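Local coordinates for uncharacterized protein ydaL (Escherichia coli, PDB 3QD7) that binds DNA and has DNA endonuclease activity, the fragment here holding the Smr (small MutS-related) domain, at residues L10-L15 with E59-V64; F67-L72 with T105-V110. One frame throughout, in Å; residues are numbered along the deposited sequence.

Overall arrangement
Both contacts use helix 57-73, interaction 1 at residues 59-64 and interaction 2 about two turns later at 67-72, the centres of the two contacts being about 13 Å apart. Each pairs the helix with an irregular segment: 10-15 of the N-terminal arm, and 105-110, which leads from helix 92-105 into strand 110-115. Each is partly buried. Interaction 1 mixes a charged hydrogen bond at its partly exposed side with a small buried apolar contact, whereas interaction 2 has no hydrogen bond across it and rests on a buried aromatic face. The two meet directly: Leu10 CD2 lies 3.8 Å from Phe107 CE2, and Thr11 OG1 probably hydrogen-bonds Glu106 OE2 at 2.8 Å, which would tie residues 10-15 to residues 105-110.

Interaction 1 of 2, residues L10-L15 with E59-V64; sequences LTTGFL and ECRKMV
Arg61 reaches across to Leu10 with both halves of its side chain, the methylenes against carbon and the guanidinium against the backbone carbonyl. Its CG is anti to the backbone N (chi1 -166°), which carries the chain away from the helix and sets Arg61 CG 3.7 Å from Leu10 CB. A bend further along the chain then turns the guanidinium so that NH1 donates to Leu10 O at 2.8 Å. The bond is of ordinary length but bent, with an N-H...O angle of 138°, and the oxygen sits at the guanidinium edge, 21° out of its plane. Thr12 crosses the arginine at about a right angle, its CG2 methyl 4.0 Å from Arg61 CD. On the buried side Leu10 and Val64 also cross nearly perpendicularly, with Leu10 CD1 4.1 Å from Val64 CG1. A salt bridge from Arg61 NE to Glu58 gives the guanidinium a second anchor on its own helix, so its rotation is probably restricted. The contact lays the N-terminal arm, ahead of strand 25-27, between two helices: helix 57-73 supplies Arg61 and Val64, while helix 92-105 meets Leu10 through Trp103 and Thr12 through Tyr99.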
# COMPACT_ATOMS: atom_id res chain seq x y z
N LEU A 10 -1.30 -7.16 10.85
CA LEU A 10 -0.48 -5.96 10.62
C LEU A 10 0.12 -5.42 11.94
O LEU A 10 -0.59 -5.27 12.95
CB LEU A 10 -1.30 -4.88 9.90
CG LEU A 10 -1.91 -5.34 8.56
CD1 LEU A 10 -2.47 -4.19 7.79
CD2 LEU A 10 -0.88 -6.05 7.68
N THR A 11 1.41 -5.11 11.93
CA THR A 11 2.12 -4.81 13.18
C THR A 11 2.42 -3.32 13.28
O THR A 11 2.56 -2.62 12.27
CB THR A 11 3.47 -5.62 13.32
OG1 THR A 11 4.38 -5.24 12.29
CG2 THR A 11 3.23 -7.15 13.30
N THR A 12 2.51 -2.83 14.51
CA THR A 12 2.91 -1.46 14.76
C THR A 12 4.15 -1.52 15.63
O THR A 12 4.60 -2.61 16.01
CB THR A 12 1.81 -0.65 15.47
OG1 THR A 12 1.52 -1.26 16.73
CG2 THR A 12 0.53 -0.62 14.66
N GLY A 13 4.71 -0.37 15.94
CA GLY A 13 5.78 -0.33 16.93
C GLY A 13 7.11 -0.49 16.27
O GLY A 13 7.28 -1.32 15.36
N PHE A 14 8.07 0.30 16.73
CA PHE A 14 9.40 0.37 16.10
C PHE A 14 9.22 0.68 14.61
O PHE A 14 9.92 0.12 13.74
CB PHE A 14 10.22 -0.90 16.36
CG PHE A 14 10.46 -1.17 17.83
CD1 PHE A 14 11.63 -0.73 18.44
CD2 PHE A 14 9.51 -1.84 18.60
CE1 PHE A 14 11.85 -0.96 19.79
CE2 PHE A 14 9.73 -2.07 19.96
CZ PHE A 14 10.90 -1.63 20.55
N LEU A 15 8.27 1.57 14.33
CA LEU A 15 8.07 2.10 13.00
C LEU A 15 9.41 2.59 12.49
O LEU A 15 10.12 3.35 13.17
CB LEU A 15 7.05 3.25 12.96
CG LEU A 15 6.78 3.81 11.55
CD1 LEU A 15 6.41 2.70 10.57
CD2 LEU A 15 5.70 4.88 11.58
N GLU A 59 -7.01 3.32 12.46
CA GLU A 59 -8.06 3.19 11.43
C GLU A 59 -7.46 2.78 10.08
O GLU A 59 -8.04 1.97 9.38
CB GLU A 59 -8.89 4.47 11.31
CG GLU A 59 -10.16 4.35 10.46
CD GLU A 59 -11.30 3.52 11.13
OE1 GLU A 59 -12.22 3.05 10.41
OE2 GLU A 59 -11.28 3.34 12.37
N CYS A 60 -6.30 3.35 9.73
CA CYS A 60 -5.56 2.95 8.53
C CYS A 60 -5.22 1.48 8.57
O CYS A 60 -5.35 0.80 7.56
CB CYS A 60 -4.24 3.74 8.40
SG CYS A 60 -4.45 5.46 7.93
N ARG A 61 -4.78 0.99 9.73
CA ARG A 61 -4.42 -0.42 9.87
C ARG A 61 -5.60 -1.39 9.65
O ARG A 61 -5.44 -2.47 9.05
CB ARG A 61 -3.77 -0.68 11.23
CG ARG A 61 -3.08 -2.03 11.34
CD ARG A 61 -2.50 -2.27 12.73
NE ARG A 61 -3.58 -2.56 13.64
CZ ARG A 61 -3.93 -3.79 14.00
NH1 ARG A 61 -3.23 -4.84 13.59
NH2 ARG A 61 -4.98 -3.96 14.79
N LYS A 62 -6.78 -0.99 10.12
CA LYS A 62 -8.01 -1.76 9.89
C LYS A 62 -8.48 -1.70 8.42
O LYS A 62 -8.87 -2.71 7.86
CB LYS A 62 -9.13 -1.29 10.85
CG LYS A 62 -8.75 -1.39 12.34
CD LYS A 62 -9.98 -1.32 13.30
CE LYS A 62 -10.62 0.05 13.29
NZ LYS A 62 -11.31 0.34 14.58
N MET A 63 -8.41 -0.53 7.81
CA MET A 63 -8.81 -0.34 6.41
C MET A 63 -7.90 -1.08 5.41
O MET A 63 -8.36 -1.72 4.49
CB MET A 63 -8.84 1.16 6.07
CG MET A 63 -9.92 1.95 6.82
SD MET A 63 -9.67 3.73 6.72
CE MET A 63 -10.40 4.06 5.12
N VAL A 64 -6.60 -0.98 5.61
CA VAL A 64 -5.64 -1.63 4.70
C VAL A 64 -5.84 -3.16 4.75
O VAL A 64 -5.90 -3.83 3.72
CB VAL A 64 -4.16 -1.21 5.08
CG1 VAL A 64 -3.11 -2.08 4.37
CG2 VAL A 64 -3.94 0.30 4.78

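Interaction 2 of 2, residues F67-L72 with T105-V110; sequences FIQQAL and TEFDDV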
# COMPACT_ATOMS: atom_id res chain seq x y z
N PHE A 67 -9.22 -3.92 3.20
CA PHE A 67 -9.19 -3.61 1.76
C PHE A 67 -8.38 -4.67 1.00
O PHE A 67 -8.81 -5.17 -0.04
CB PHE A 67 -8.59 -2.21 1.53
CG PHE A 67 -8.38 -1.86 0.07
CD1 PHE A 67 -9.47 -1.52 -0.75
CD2 PHE A 67 -7.08 -1.85 -0.47
CE1 PHE A 67 -9.27 -1.16 -2.10
CE2 PHE A 67 -6.88 -1.49 -1.82
CZ PHE A 67 -7.98 -1.15 -2.64
N ILE A 68 -7.21 -5.01 1.50
CA ILE A 68 -6.41 -6.02 0.81
C ILE A 68 -7.10 -7.41 0.80
O ILE A 68 -7.14 -8.09 -0.24
CB ILE A 68 -4.97 -6.12 1.38
CG1 ILE A 68 -4.25 -4.77 1.20
CG2 ILE A 68 -4.19 -7.29 0.68
CD1 ILE A 68 -3.96 -4.41 -0.25
N GLN A 69 -7.68 -7.81 1.93
CA GLN A 69 -8.53 -9.01 1.96
C GLN A 69 -9.65 -8.97 0.91
O GLN A 69 -9.89 -9.97 0.23
CB GLN A 69 -9.16 -9.23 3.35
CG GLN A 69 -8.16 -9.45 4.52
CD GLN A 69 -7.26 -10.69 4.37
OE1 GLN A 69 -6.18 -10.77 4.98
NE2 GLN A 69 -7.71 -11.66 3.59
N GLN A 70 -10.34 -7.83 0.79
CA GLN A 70 -11.43 -7.66 -0.17
C GLN A 70 -10.90 -7.77 -1.59
O GLN A 70 -11.48 -8.46 -2.42
CB GLN A 70 -12.16 -6.30 0.02
CG GLN A 70 -12.91 -5.77 -1.24
CD GLN A 70 -12.67 -4.25 -1.58
OE1 GLN A 70 -12.28 -3.90 -2.72
NE2 GLN A 70 -12.95 -3.36 -0.61
N ALA A 71 -9.81 -7.06 -1.87
CA ALA A 71 -9.21 -7.02 -3.22
C ALA A 71 -8.79 -8.44 -3.66
O ALA A 71 -9.04 -8.85 -4.77
CB ALA A 71 -8.02 -6.08 -3.23
N LEU A 72 -8.21 -9.20 -2.74
CA LEU A 72 -7.78 -10.57 -3.05
C LEU A 72 -9.01 -11.43 -3.32
O LEU A 72 -9.08 -12.14 -4.33
CB LEU A 72 -6.94 -11.13 -1.90
CG LEU A 72 -5.58 -10.45 -1.74
CD1 LEU A 72 -4.89 -10.75 -0.38
CD2 LEU A 72 -4.62 -10.75 -2.95
N THR A 105 4.26 -5.50 3.01
CA THR A 105 5.22 -6.62 2.97
C THR A 105 4.76 -7.81 3.84
O THR A 105 5.25 -8.93 3.67
CB THR A 105 6.64 -6.22 3.42
OG1 THR A 105 6.63 -5.95 4.82
CG2 THR A 105 7.16 -4.98 2.65
N GLU A 106 3.81 -7.56 4.74
CA GLU A 106 3.31 -8.61 5.66
C GLU A 106 2.24 -9.55 5.06
O GLU A 106 1.93 -10.62 5.63
CB GLU A 106 2.82 -7.97 6.95
CG GLU A 106 3.98 -7.47 7.76
CD GLU A 106 3.59 -6.69 8.98
OE1 GLU A 106 2.51 -6.11 9.02
OE2 GLU A 106 4.40 -6.62 9.91
N PHE A 107 1.68 -9.14 3.92
CA PHE A 107 0.80 -10.00 3.15
C PHE A 107 1.62 -10.93 2.26
O PHE A 107 2.42 -10.48 1.42
CB PHE A 107 -0.15 -9.15 2.29
CG PHE A 107 -1.18 -8.39 3.09
CD1 PHE A 107 -2.34 -9.02 3.56
CD2 PHE A 107 -1.01 -7.03 3.35
CE1 PHE A 107 -3.29 -8.32 4.29
CE2 PHE A 107 -1.97 -6.32 4.08
CZ PHE A 107 -3.12 -6.96 4.54
N ASP A 108 1.40 -12.22 2.43
CA ASP A 108 1.93 -13.21 1.50
C ASP A 108 1.64 -12.92 0.00
O ASP A 108 2.48 -13.20 -0.85
CB ASP A 108 1.38 -14.60 1.88
CG ASP A 108 2.29 -15.71 1.45
OD1 ASP A 108 3.50 -15.65 1.77
OD2 ASP A 108 1.80 -16.63 0.77
N ASP A 109 0.47 -12.34 -0.31
CA ASP A 109 0.03 -12.15 -1.71
C ASP A 109 0.46 -10.81 -2.37
O ASP A 109 0.17 -10.56 -3.56
CB ASP A 109 -1.48 -12.32 -1.83
CG ASP A 109 -1.95 -13.73 -1.49
OD1 ASP A 109 -1.55 -14.69 -2.18
OD2 ASP A 109 -2.73 -13.88 -0.55
N VAL A 110 1.16 -9.97 -1.62
CA VAL A 110 1.72 -8.74 -2.16
C VAL A 110 3.06 -9.07 -2.83
O VAL A 110 4.00 -9.55 -2.18
CB VAL A 110 1.88 -7.66 -1.05
CG1 VAL A 110 2.88 -6.55 -1.44
CG2 VAL A 110 0.54 -7.06 -0.70
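Ile68 lies over one face of the Phe107 ring in a CH-pi contact, its CG2 methyl 3.8 Å from the ring centroid and only 8° off the normal. Because CG2 is anti to the backbone N (chi1 -61°, measured to CG1), the methyl projects from the helix onto the middle of the ring. The branch point follows it, with Ile68 CB 3.8 Å from Phe107 CZ. At the ring edge Gln69 OE1 makes a looser approach, lying in plane, 3.9 Å from Phe107 CE1, the amide and ring planes being 57° apart. With an alanine here in place of Phe107, Ile68 would probably lose the aromatic face under its CG2 methyl and a gap would open beside the helix. These residues belong to the alpha/beta/alpha fold of the Smr domain, where helix 57-73 packs on the mixed sheet, Ile68 also touching Val79 of strand 78-82. A type I turn from Phe107 to Val110 leads from the region after helix 92-105 into strand 110-115, and its Val110 N to Phe107 O hydrogen bond is weak. Asp109, in that turn, meets Leu72 of the helix: Leu72 CD2 approaches Asp109 CB at 3.7 Å, with Leu72 CD1 3.8 Å from Asp109 OD2. The other carboxylate oxygen, OD1, forms a salt bridge with Arg131, which also pairs with Asp108.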